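Local coordinates for universal stress protein (Archaeoglobus fulgidus, PDB 3LOQ) that binds adenosine monophosphate and belongs to the universal stress protein A family, though its cellular role is not established, at residues 163-168 with 282-287; 203-208 with 214-219; 266-269 with 273-276. All blocks are in the same frame, centred on the assembly; numbering follows the deposited sequence.

Contact 1 is partly buried, with one edge at the surface, while contacts 2 and 3 are buried. Contacts 1 and 2 both reach the same large sheet, about 11 Å apart at their nearest atoms: contact 1 lays the linker between the two Usp-like halves against the entry to strand 285-288, and contact 2 packs helix 213-225 on strand 200-206. Contact 3 sits in helices 265-271 and 273-280, the latter running through the loop of contact 1 into strand 285-288. The chemistry changes accordingly. A water and small apolar groups serve the linker, a leucine bridges strand and helix, and the paired helices gather anion-binding groups and a carboxylate surrounded by basic residues.

Contact 1: residues 163-168 with 282-287; sequences DMVVNS and PVPVFV
A single water bridges M164 and P282, donating to P282 O at 2.7 Å and accepting from M164 N at 3.0 Å; no direct hydrogen bond joins the two segments. It ties the linker between the two Usp-like halves of the chain to the turn that leads into strand 285-288, the strand that pairs antiparallel with strand 157-160 and so joins both halves in one sheet. Beside the water, selenomethionine M164 extends from its backbone and bends only at its last torsion (chi3 -63°), which lays CE alongside the P282 ring, 4.2 Å from CB, at the solvent-exposed side of the contact. Deeper in, V165 meets two residues. Both its methyls, CG1 and CG2, reach V283 CG1 at 4.1 Å, the two side chains crossing at a slant. V165 also opens a type II beta turn closed by S168 N bonding to V165 O at 3.0 Å, with N167 in the position of positive phi (66°) and its N bonded to D44 OD2. P284 in turn packs against Y158 and F160 of strand 157-160. On its linker side, with chi1 of V165 at -70°, CG2 lies between the backbone N and the carbonyl carbon and slides past the proline ring, 3.7 Å from P284 CD.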
ATOM      1  N   ASP A 163      -4.087 -10.594  -8.131  1.00 45.35           N
ATOM      2  CA  ASP A 163      -2.927 -10.723  -8.999  1.00 53.68           C
ATOM      3  C   ASP A 163      -3.238 -10.290 -10.438  1.00 50.40           C
ATOM      4  O   ASP A 163      -2.564 -10.690 -11.390  1.00 53.44           O
ATOM      5  CB  ASP A 163      -2.361 -12.156  -8.934  1.00 63.05           C
ATOM      6  CG  ASP A 163      -3.315 -13.220  -9.522  1.00 74.36           C
ATOM      7  OD1 ASP A 163      -4.220 -12.875 -10.322  1.00 71.84           O
ATOM      8  OD2 ASP A 163      -3.139 -14.419  -9.192  1.00 79.88           O
HETATM    9  N   MSE A 164      -4.260  -9.458 -10.592  1.00 46.69           N
HETATM   10  CA  MSE A 164      -4.698  -9.060 -11.925  1.00 47.99           C
HETATM   11  C   MSE A 164      -3.623  -8.363 -12.769  1.00 50.39           C
HETATM   12  O   MSE A 164      -3.661  -8.413 -13.997  1.00 52.47           O
HETATM   13  CB  MSE A 164      -5.956  -8.190 -11.854  1.00 46.84           C
HETATM   14  CG  MSE A 164      -6.555  -7.887 -13.235  1.00 44.36           C
HETATM   15 SE   MSE A 164      -8.161  -6.778 -13.204  0.85 88.02          SE
HETATM   16  CE  MSE A 164      -9.336  -7.997 -12.213  1.00125.26           C
ATOM     17  N   VAL A 165      -2.669  -7.698 -12.131  1.00 46.80           N
ATOM     18  CA  VAL A 165      -1.708  -6.924 -12.913  1.00 38.14           C
ATOM     19  C   VAL A 165      -0.231  -7.241 -12.632  1.00 44.47           C
ATOM     20  O   VAL A 165       0.624  -6.349 -12.705  1.00 45.65           O
ATOM     21  CB  VAL A 165      -1.984  -5.402 -12.800  1.00 44.84           C
ATOM     22  CG1 VAL A 165      -3.266  -5.051 -13.539  1.00 41.22           C
ATOM     23  CG2 VAL A 165      -2.059  -4.964 -11.335  1.00 36.98           C
ATOM     24  N   VAL A 166       0.083  -8.508 -12.343  1.00 40.20           N
ATOM     25  CA  VAL A 166       1.480  -8.881 -12.127  1.00 42.87           C
ATOM     26  C   VAL A 166       2.290  -8.649 -13.399  1.00 47.52           C
ATOM     27  O   VAL A 166       1.778  -8.792 -14.515  1.00 47.76           O
ATOM     28  CB  VAL A 166       1.648 -10.320 -11.611  1.00 49.86           C
ATOM     29  CG1 VAL A 166       0.919 -10.482 -10.269  1.00 47.12           C
ATOM     30  CG2 VAL A 166       1.131 -11.297 -12.624  1.00 55.23           C
ATOM     31  N   ASN A 167       3.547  -8.255 -13.212  1.00 52.31           N
ATOM     32  CA  ASN A 167       4.420  -7.838 -14.308  1.00 47.85           C
ATOM     33  C   ASN A 167       3.977  -6.543 -15.032  1.00 48.32           C
ATOM     34  O   ASN A 167       4.629  -6.096 -15.982  1.00 52.82           O
ATOM     35  CB  ASN A 167       4.615  -8.993 -15.283  1.00 54.57           C
ATOM     36  CG  ASN A 167       5.206 -10.215 -14.608  1.00 64.41           C
ATOM     37  OD1 ASN A 167       6.113 -10.099 -13.777  1.00 64.58           O
ATOM     38  ND2 ASN A 167       4.685 -11.395 -14.946  1.00 64.47           N
ATOM     39  N   SER A 168       2.885  -5.940 -14.567  1.00 48.41           N
ATOM     40  CA  SER A 168       2.347  -4.735 -15.191  1.00 51.14           C
ATOM     41  C   SER A 168       2.043  -3.675 -14.146  1.00 46.36           C
ATOM     42  O   SER A 168       1.402  -2.665 -14.436  1.00 45.15           O
ATOM     43  CB  SER A 168       1.066  -5.064 -15.947  1.00 43.83           C
ATOM     44  OG  SER A 168       1.338  -5.970 -16.981  1.00 57.28           O
ATOM     45  N   PRO A 282      -9.621  -3.274  -7.829  1.00 36.64           N
ATOM     46  CA  PRO A 282      -9.171  -4.537  -8.416  1.00 39.27           C
ATOM     47  C   PRO A 282      -7.644  -4.552  -8.596  1.00 43.56           C
ATOM     48  O   PRO A 282      -7.094  -5.579  -9.021  1.00 46.75           O
ATOM     49  CB  PRO A 282      -9.850  -4.554  -9.794  1.00 35.64           C
ATOM     50  CG  PRO A 282     -10.413  -3.157 -10.001  1.00 39.47           C
ATOM     51  CD  PRO A 282      -9.982  -2.292  -8.859  1.00 32.52           C
ATOM     52  N   VAL A 283      -6.978  -3.436  -8.295  1.00 35.08           N
ATOM     53  CA  VAL A 283      -5.516  -3.351  -8.420  1.00 38.52           C
ATOM     54  C   VAL A 283      -4.871  -2.855  -7.126  1.00 40.59           C
ATOM     55  O   VAL A 283      -5.557  -2.374  -6.224  1.00 33.82           O
ATOM     56  CB  VAL A 283      -5.052  -2.458  -9.618  1.00 34.68           C
ATOM     57  CG1 VAL A 283      -5.635  -2.973 -10.939  1.00 24.71           C
ATOM     58  CG2 VAL A 283      -5.409  -0.962  -9.387  1.00 33.18           C
ATOM     59  N   PRO A 284      -3.547  -2.994  -7.015  1.00 33.82           N
ATOM     60  CA  PRO A 284      -2.973  -2.627  -5.717  1.00 30.48           C
ATOM     61  C   PRO A 284      -3.013  -1.111  -5.476  1.00 35.12           C
ATOM     62  O   PRO A 284      -2.871  -0.324  -6.412  1.00 39.47           O
ATOM     63  CB  PRO A 284      -1.533  -3.156  -5.809  1.00 31.11           C
ATOM     64  CG  PRO A 284      -1.625  -4.296  -6.876  1.00 29.97           C
ATOM     65  CD  PRO A 284      -2.625  -3.786  -7.854  1.00 27.97           C
ATOM     66  N   VAL A 285      -3.227  -0.717  -4.224  1.00 33.91           N
ATOM     67  CA  VAL A 285      -3.273   0.695  -3.859  1.00 33.53           C
ATOM     68  C   VAL A 285      -2.115   1.075  -2.934  1.00 35.68           C
ATOM     69  O   VAL A 285      -1.925   0.478  -1.871  1.00 37.02           O
ATOM     70  CB  VAL A 285      -4.629   1.060  -3.242  1.00 34.98           C
ATOM     71  CG1 VAL A 285      -4.689   2.556  -2.903  1.00 32.73           C
ATOM     72  CG2 VAL A 285      -5.739   0.679  -4.219  1.00 31.88           C
ATOM     73  N   PHE A 286      -1.336   2.065  -3.367  1.00 29.73           N
ATOM     74  CA  PHE A 286      -0.203   2.590  -2.611  1.00 30.00           C
ATOM     75  C   PHE A 286      -0.652   3.876  -1.908  1.00 38.07           C
ATOM     76  O   PHE A 286      -1.172   4.797  -2.549  1.00 40.75           O
ATOM     77  CB  PHE A 286       0.931   2.881  -3.596  1.00 35.89           C
ATOM     78  CG  PHE A 286       2.182   3.473  -2.989  1.00 43.88           C
ATOM     79  CD1 PHE A 286       3.151   2.658  -2.412  1.00 44.90           C
ATOM     80  CD2 PHE A 286       2.437   4.839  -3.085  1.00 49.61           C
ATOM     81  CE1 PHE A 286       4.323   3.193  -1.892  1.00 43.00           C
ATOM     82  CE2 PHE A 286       3.621   5.385  -2.577  1.00 45.21           C
ATOM     83  CZ  PHE A 286       4.562   4.562  -1.981  1.00 44.74           C
ATOM     84  N   VAL A 287      -0.460   3.934  -0.594  1.00 35.21           N
ATOM     85  CA  VAL A 287      -0.911   5.075   0.196  1.00 35.53           C
ATOM     86  C   VAL A 287       0.232   5.748   0.938  1.00 37.24           C
ATOM     87  O   VAL A 287       0.851   5.155   1.824  1.00 38.18           O
ATOM     88  CB  VAL A 287      -1.941   4.666   1.244  1.00 35.66           C
ATOM     89  CG1 VAL A 287      -2.342   5.899   2.068  1.00 33.55           C
ATOM     90  CG2 VAL A 287      -3.144   4.031   0.582  1.00 31.90           C
TER
HETATM   91  O   HOH W   1      -4.854  -7.105  -8.867  1.00 40.81           O

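Contact 2: residues 203-208 with 214-219; sequences IIHVSE and ADLRVM
L216 reaches from the helix onto H205 and I203, joining the first strand and the helix of the beta-alpha-beta unit made by strand 200-206, helix 213-225 and strand 230-235 in the Rossmann-like second half of the protein. Its two methyls divide the work. CD2 comes down at the root of the histidine, 3.5 Å from H205 CB and 3.8 Å from H205 CG, approaching the ring obliquely while the two side chains cross at about a right angle. CD1 turns toward the residue two positions earlier on the same face of the strand and lies 4.4 Å from I203 CG2. The leucine torsions are far from staggered (chi1 -124°, chi2 -6°), which may reflect strain or an uncertain fit. I234 of strand 230-235 and F179 also border L216. The histidine has CG anti to the backbone N, which sends its ring out from the strand; ND1 makes a weak hydrogen bond to Y177 O beside the leucine contact. One turn further along the helix, selenomethionine M219 points toward the strand but touches Y177, F179 and L187 instead, while its backbone N bonds to D215 O at 3.0 Å.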
ATOM      1  N   ILE A 203      -3.341  11.391 -13.548  1.00 40.57           N
ATOM      2  CA  ILE A 203      -3.626  12.161 -12.350  1.00 41.92           C
ATOM      3  C   ILE A 203      -5.098  12.530 -12.356  1.00 44.76           C
ATOM      4  O   ILE A 203      -5.578  13.121 -13.319  1.00 44.55           O
ATOM      5  CB  ILE A 203      -2.789  13.446 -12.319  1.00 40.54           C
ATOM      6  CG1 ILE A 203      -1.302  13.105 -12.429  1.00 40.30           C
ATOM      7  CG2 ILE A 203      -3.064  14.244 -11.045  1.00 35.81           C
ATOM      8  CD1 ILE A 203      -0.409  14.293 -12.445  1.00 39.68           C
ATOM      9  N   ILE A 204      -5.828  12.146 -11.312  1.00 40.28           N
ATOM     10  CA  ILE A 204      -7.211  12.588 -11.166  1.00 40.27           C
ATOM     11  C   ILE A 204      -7.390  13.508  -9.958  1.00 39.66           C
ATOM     12  O   ILE A 204      -6.903  13.223  -8.866  1.00 37.36           O
ATOM     13  CB  ILE A 204      -8.199  11.405 -11.075  1.00 46.03           C
ATOM     14  CG1 ILE A 204      -9.635  11.918 -10.901  1.00 49.15           C
ATOM     15  CG2 ILE A 204      -7.815  10.450  -9.933  1.00 37.74           C
ATOM     16  CD1 ILE A 204     -10.701  10.819 -10.962  1.00 49.23           C
ATOM     17  N   HIS A 205      -8.084  14.622 -10.151  1.00 39.14           N
ATOM     18  CA  HIS A 205      -8.473  15.442  -9.008  1.00 45.57           C
ATOM     19  C   HIS A 205      -9.986  15.574  -8.989  1.00 50.81           C
ATOM     20  O   HIS A 205     -10.598  15.934  -9.994  1.00 48.09           O
ATOM     21  CB  HIS A 205      -7.824  16.821  -9.063  1.00 46.49           C
ATOM     22  CG  HIS A 205      -8.372  17.793  -8.064  1.00 48.18           C
ATOM     23  ND1 HIS A 205      -8.317  17.571  -6.703  1.00 52.36           N
ATOM     24  CD2 HIS A 205      -8.955  19.002  -8.224  1.00 48.10           C
ATOM     25  CE1 HIS A 205      -8.855  18.602  -6.068  1.00 50.79           C
ATOM     26  NE2 HIS A 205      -9.248  19.484  -6.971  1.00 52.76           N
ATOM     27  N   VAL A 206     -10.592  15.268  -7.852  1.00 48.39           N
ATOM     28  CA  VAL A 206     -12.036  15.352  -7.735  1.00 50.62           C
ATOM     29  C   VAL A 206     -12.402  16.644  -7.036  1.00 54.85           C
ATOM     30  O   VAL A 206     -11.833  16.956  -5.993  1.00 55.04           O
ATOM     31  CB  VAL A 206     -12.586  14.216  -6.854  1.00 45.79           C
ATOM     32  CG1 VAL A 206     -14.098  14.247  -6.844  1.00 46.83           C
ATOM     33  CG2 VAL A 206     -12.062  12.861  -7.311  1.00 42.04           C
ATOM     34  N   SER A 207     -13.342  17.393  -7.597  1.00 63.43           N
ATOM     35  CA  SER A 207     -14.025  18.436  -6.831  1.00 77.38           C
ATOM     36  C   SER A 207     -15.097  19.117  -7.649  1.00 93.66           C
ATOM     37  O   SER A 207     -14.892  19.406  -8.832  1.00 93.79           O
ATOM     38  CB  SER A 207     -13.055  19.486  -6.287  1.00 79.69           C
ATOM     39  OG  SER A 207     -13.620  20.152  -5.163  1.00 77.65           O
ATOM     40  N   GLU A 208     -16.238  19.361  -7.003  1.00108.85           N
ATOM     41  CA  GLU A 208     -17.332  20.150  -7.570  1.00117.85           C
ATOM     42  C   GLU A 208     -16.807  21.519  -7.973  1.00123.97           C
ATOM     43  O   GLU A 208     -16.919  21.927  -9.131  1.00125.92           O
ATOM     44  CB  GLU A 208     -18.467  20.301  -6.553  1.00120.60           C
ATOM     45  CG  GLU A 208     -19.419  19.112  -6.484  1.00124.71           C
ATOM     46  CD  GLU A 208     -18.724  17.809  -6.123  1.00124.88           C
ATOM     47  OE1 GLU A 208     -19.078  16.769  -6.715  1.00125.55           O
ATOM     48  OE2 GLU A 208     -17.829  17.817  -5.252  1.00123.70           O
ATOM     49  N   ALA A 214      -7.130  24.993 -13.769  1.00 50.21           N
ATOM     50  CA  ALA A 214      -6.046  25.685 -14.444  1.00 51.50           C
ATOM     51  C   ALA A 214      -4.673  25.186 -13.964  1.00 50.86           C
ATOM     52  O   ALA A 214      -3.825  24.833 -14.783  1.00 46.10           O
ATOM     53  CB  ALA A 214      -6.177  27.195 -14.259  1.00 47.48           C
ATOM     54  N   ASP A 215      -4.458  25.154 -12.648  1.00 43.48           N
ATOM     55  CA  ASP A 215      -3.181  24.685 -12.104  1.00 40.57           C
ATOM     56  C   ASP A 215      -2.874  23.238 -12.497  1.00 43.20           C
ATOM     57  O   ASP A 215      -1.718  22.882 -12.744  1.00 46.28           O
ATOM     58  CB  ASP A 215      -3.155  24.819 -10.586  1.00 39.69           C
ATOM     59  CG  ASP A 215      -2.807  26.213 -10.134  1.00 46.85           C
ATOM     60  OD1 ASP A 215      -2.639  27.102 -10.992  1.00 52.30           O
ATOM     61  OD2 ASP A 215      -2.673  26.417  -8.914  1.00 50.26           O
ATOM     62  N   LEU A 216      -3.908  22.408 -12.557  1.00 49.35           N
ATOM     63  CA  LEU A 216      -3.730  20.998 -12.873  1.00 51.13           C
ATOM     64  C   LEU A 216      -3.315  20.865 -14.332  1.00 47.27           C
ATOM     65  O   LEU A 216      -2.408  20.120 -14.670  1.00 47.59           O
ATOM     66  CB  LEU A 216      -5.035  20.246 -12.633  1.00 54.58           C
ATOM     67  CG  LEU A 216      -5.079  19.047 -11.686  1.00 59.18           C
ATOM     68  CD1 LEU A 216      -3.702  18.640 -11.186  1.00 56.83           C
ATOM     69  CD2 LEU A 216      -5.990  19.381 -10.523  1.00 65.78           C
ATOM     70  N   ARG A 217      -3.987  21.605 -15.195  1.00 50.29           N
ATOM     71  CA  ARG A 217      -3.635  21.622 -16.603  1.00 57.75           C
ATOM     72  C   ARG A 217      -2.177  22.058 -16.790  1.00 50.46           C
ATOM     73  O   ARG A 217      -1.428  21.464 -17.582  1.00 38.57           O
ATOM     74  CB  ARG A 217      -4.581  22.557 -17.356  1.00 65.81           C
ATOM     75  CG  ARG A 217      -5.392  21.887 -18.464  1.00 77.74           C
ATOM     76  CD  ARG A 217      -6.375  20.825 -17.944  1.00 81.27           C
ATOM     77  NE  ARG A 217      -6.271  19.590 -18.725  1.00 87.91           N
ATOM     78  CZ  ARG A 217      -7.155  18.595 -18.704  1.00 90.75           C
ATOM     79  NH1 ARG A 217      -8.246  18.681 -17.948  1.00 92.95           N
ATOM     80  NH2 ARG A 217      -6.950  17.515 -19.450  1.00 86.51           N
ATOM     81  N   VAL A 218      -1.765  23.087 -16.053  1.00 43.85           N
ATOM     82  CA  VAL A 218      -0.385  23.566 -16.142  1.00 42.62           C
ATOM     83  C   VAL A 218       0.586  22.454 -15.767  1.00 42.94           C
ATOM     84  O   VAL A 218       1.559  22.187 -16.474  1.00 45.62           O
ATOM     85  CB  VAL A 218      -0.129  24.772 -15.226  1.00 46.45           C
ATOM     86  CG1 VAL A 218       1.349  24.968 -15.043  1.00 44.46           C
ATOM     87  CG2 VAL A 218      -0.744  26.019 -15.822  1.00 53.63           C
HETATM   88  N   MSE A 219       0.304  21.782 -14.658  1.00 36.75           N
HETATM   89  CA  MSE A 219       1.132  20.653 -14.257  1.00 39.71           C
HETATM   90  C   MSE A 219       1.232  19.515 -15.265  1.00 42.06           C
HETATM   91  O   MSE A 219       2.309  18.942 -15.439  1.00 43.23           O
HETATM   92  CB  MSE A 219       0.709  20.135 -12.898  1.00 37.34           C
HETATM   93  CG  MSE A 219       1.495  20.879 -11.803  1.00 46.34           C
HETATM   94 SE   MSE A 219       0.688  20.543 -10.138  0.80 65.12          SE
HETATM   95  CE  MSE A 219       1.487  18.792  -9.807  1.00 61.81           C
TER

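Contact 3: residues 266-269 with 273-276; sequences MTMI and TSES. With ACT (acetate ion), chain K.
M268 and I269, near the end of helix 265-271, lie against S274 and E275 at the start of helix 273-280, two consecutive helices joined by a short corner in the second Usp-like half, where it meets helices 136-142 and 145-152 of the first. The direct touches are van der Waals. E275 CB lies 3.8 Å from M268 O, and its CG 3.8 Å from I269 O, while the selenomethionine M268 sends CE to within 4.3 Å of S274 OG.

Charge governs the end of E275. CG is anti to the backbone N and the chain then bends (chi2 -77°), bringing the carboxylate alongside I269 O. K136 serves both neighbours, with a salt bridge to E275 OE1 and a hydrogen bond to I269 O; OE1 is also paired with R279, and OE2 with K139. A leucine in its place would probably leave K139 and R279 without this carboxylate as a partner and take from K136 one of its two partners here, leaving it the carbonyl of I269.

Hydrogen bonds hold an acetate, probably from the crystallisation liquor, at the first turn of helix 273-280. Its O takes weak bonds from T273 N (2.9 Å) and S274 N (3.2 Å), and S259 OG is a further partner. OXT lies 3.0 Å from S274 OG, which also has S272 OG as a partner. T273 and S274 match, in the sequence repeat, V145 and S146 of the first half, which bind AMP. The chemistry is consistent with a retained anion-binding corner like that of the AMP site, the acetate perhaps taking the place of a phosphate.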
HETATM    1  N   MSE A 266     -11.642   4.207  13.570  1.00 47.14           N
HETATM    2  CA  MSE A 266     -13.090   4.149  13.349  1.00 49.95           C
HETATM    3  C   MSE A 266     -13.527   5.120  12.274  1.00 48.10           C
HETATM    4  O   MSE A 266     -14.283   4.778  11.365  1.00 49.09           O
HETATM    5  CB  MSE A 266     -13.841   4.515  14.633  1.00 51.25           C
HETATM    6  CG  MSE A 266     -15.353   4.686  14.431  1.00 50.03           C
HETATM    7 SE   MSE A 266     -16.144   2.988  13.843  0.80 67.99          SE
HETATM    8  CE  MSE A 266     -15.609   1.852  15.344  1.00 47.00           C
ATOM      9  N   THR A 267     -13.071   6.352  12.416  1.00 47.86           N
ATOM     10  CA  THR A 267     -13.443   7.433  11.526  1.00 44.53           C
ATOM     11  C   THR A 267     -12.889   7.185  10.119  1.00 42.11           C
ATOM     12  O   THR A 267     -13.509   7.506   9.105  1.00 40.95           O
ATOM     13  CB  THR A 267     -12.893   8.731  12.109  1.00 52.20           C
ATOM     14  OG1 THR A 267     -13.856   9.251  13.036  1.00 64.24           O
ATOM     15  CG2 THR A 267     -12.620   9.735  11.038  1.00 53.80           C
HETATM   16  N   MSE A 268     -11.711   6.597  10.059  1.00 34.97           N
HETATM   17  CA  MSE A 268     -11.113   6.323   8.768  1.00 38.76           C
HETATM   18  C   MSE A 268     -11.946   5.270   8.041  1.00 40.09           C
HETATM   19  O   MSE A 268     -12.271   5.426   6.861  1.00 32.70           O
HETATM   20  CB  MSE A 268      -9.680   5.843   8.951  1.00 36.65           C
HETATM   21  CG  MSE A 268      -8.895   5.773   7.648  1.00 45.78           C
HETATM   22 SE   MSE A 268      -7.177   4.891   7.916  0.80 54.03          SE
HETATM   23  CE  MSE A 268      -6.055   6.259   7.081  1.00 53.42           C
ATOM     24  N   ILE A 269     -12.311   4.211   8.763  1.00 37.56           N
ATOM     25  CA  ILE A 269     -13.077   3.105   8.185  1.00 38.77           C
ATOM     26  C   ILE A 269     -14.434   3.576   7.691  1.00 43.41           C
ATOM     27  O   ILE A 269     -14.859   3.245   6.582  1.00 47.95           O
ATOM     28  CB  ILE A 269     -13.296   1.979   9.210  1.00 31.96           C
ATOM     29  CG1 ILE A 269     -11.994   1.230   9.439  1.00 32.36           C
ATOM     30  CG2 ILE A 269     -14.348   1.020   8.719  1.00 36.00           C
ATOM     31  CD1 ILE A 269     -11.933   0.495  10.778  1.00 31.00           C
ATOM     32  N   THR A 273     -11.853   8.255   2.106  1.00 35.43           N
ATOM     33  CA  THR A 273     -11.804   7.973   0.681  1.00 38.09           C
ATOM     34  C   THR A 273     -10.938   6.742   0.424  1.00 36.81           C
ATOM     35  O   THR A 273     -11.227   5.943  -0.454  1.00 33.85           O
ATOM     36  CB  THR A 273     -11.228   9.189  -0.054  1.00 38.23           C
ATOM     37  OG1 THR A 273     -12.163  10.265   0.057  1.00 45.93           O
ATOM     38  CG2 THR A 273     -10.971   8.904  -1.516  1.00 36.39           C
ATOM     39  N   SER A 274      -9.875   6.601   1.207  1.00 36.54           N
ATOM     40  CA  SER A 274      -8.937   5.508   1.036  1.00 34.35           C
ATOM     41  C   SER A 274      -9.545   4.144   1.384  1.00 39.12           C
ATOM     42  O   SER A 274      -9.247   3.152   0.727  1.00 39.69           O
ATOM     43  CB  SER A 274      -7.694   5.747   1.893  1.00 38.38           C
ATOM     44  OG  SER A 274      -8.020   5.645   3.269  1.00 41.78           O
ATOM     45  N   GLU A 275     -10.374   4.071   2.422  1.00 36.30           N
ATOM     46  CA  GLU A 275     -10.938   2.775   2.776  1.00 36.86           C
ATOM     47  C   GLU A 275     -11.811   2.256   1.628  1.00 42.24           C
ATOM     48  O   GLU A 275     -11.699   1.090   1.232  1.00 40.94           O
ATOM     49  CB  GLU A 275     -11.731   2.810   4.096  1.00 39.39           C
ATOM     50  CG  GLU A 275     -12.133   1.394   4.601  1.00 26.57           C
ATOM     51  CD  GLU A 275     -13.317   0.799   3.834  1.00 34.47           C
ATOM     52  OE1 GLU A 275     -14.098   1.585   3.247  1.00 31.68           O
ATOM     53  OE2 GLU A 275     -13.472  -0.444   3.817  1.00 37.07           O
ATOM     54  N   SER A 276     -12.671   3.123   1.095  1.00 38.84           N
ATOM     55  CA  SER A 276     -13.507   2.737  -0.034  1.00 42.77           C
ATOM     56  C   SER A 276     -12.699   2.388  -1.291  1.00 43.51           C
ATOM     57  O   SER A 276     -12.956   1.376  -1.948  1.00 49.40           O
ATOM     58  CB  SER A 276     -14.515   3.835  -0.350  1.00 40.57           C
ATOM     59  OG  SER A 276     -15.363   4.039   0.750  1.00 45.70           O
TER
HETATM   60  C   ACT K 279      -8.069   9.231   2.558  1.00 85.69           C
HETATM   61  O   ACT K 279      -9.307   9.455   2.603  1.00 83.79           O
HETATM   62  OXT ACT K 279      -7.579   8.626   3.561  1.00 83.13           O
HETATM   63  CH3 ACT K 279      -7.246   9.676   1.366  1.00 83.38           C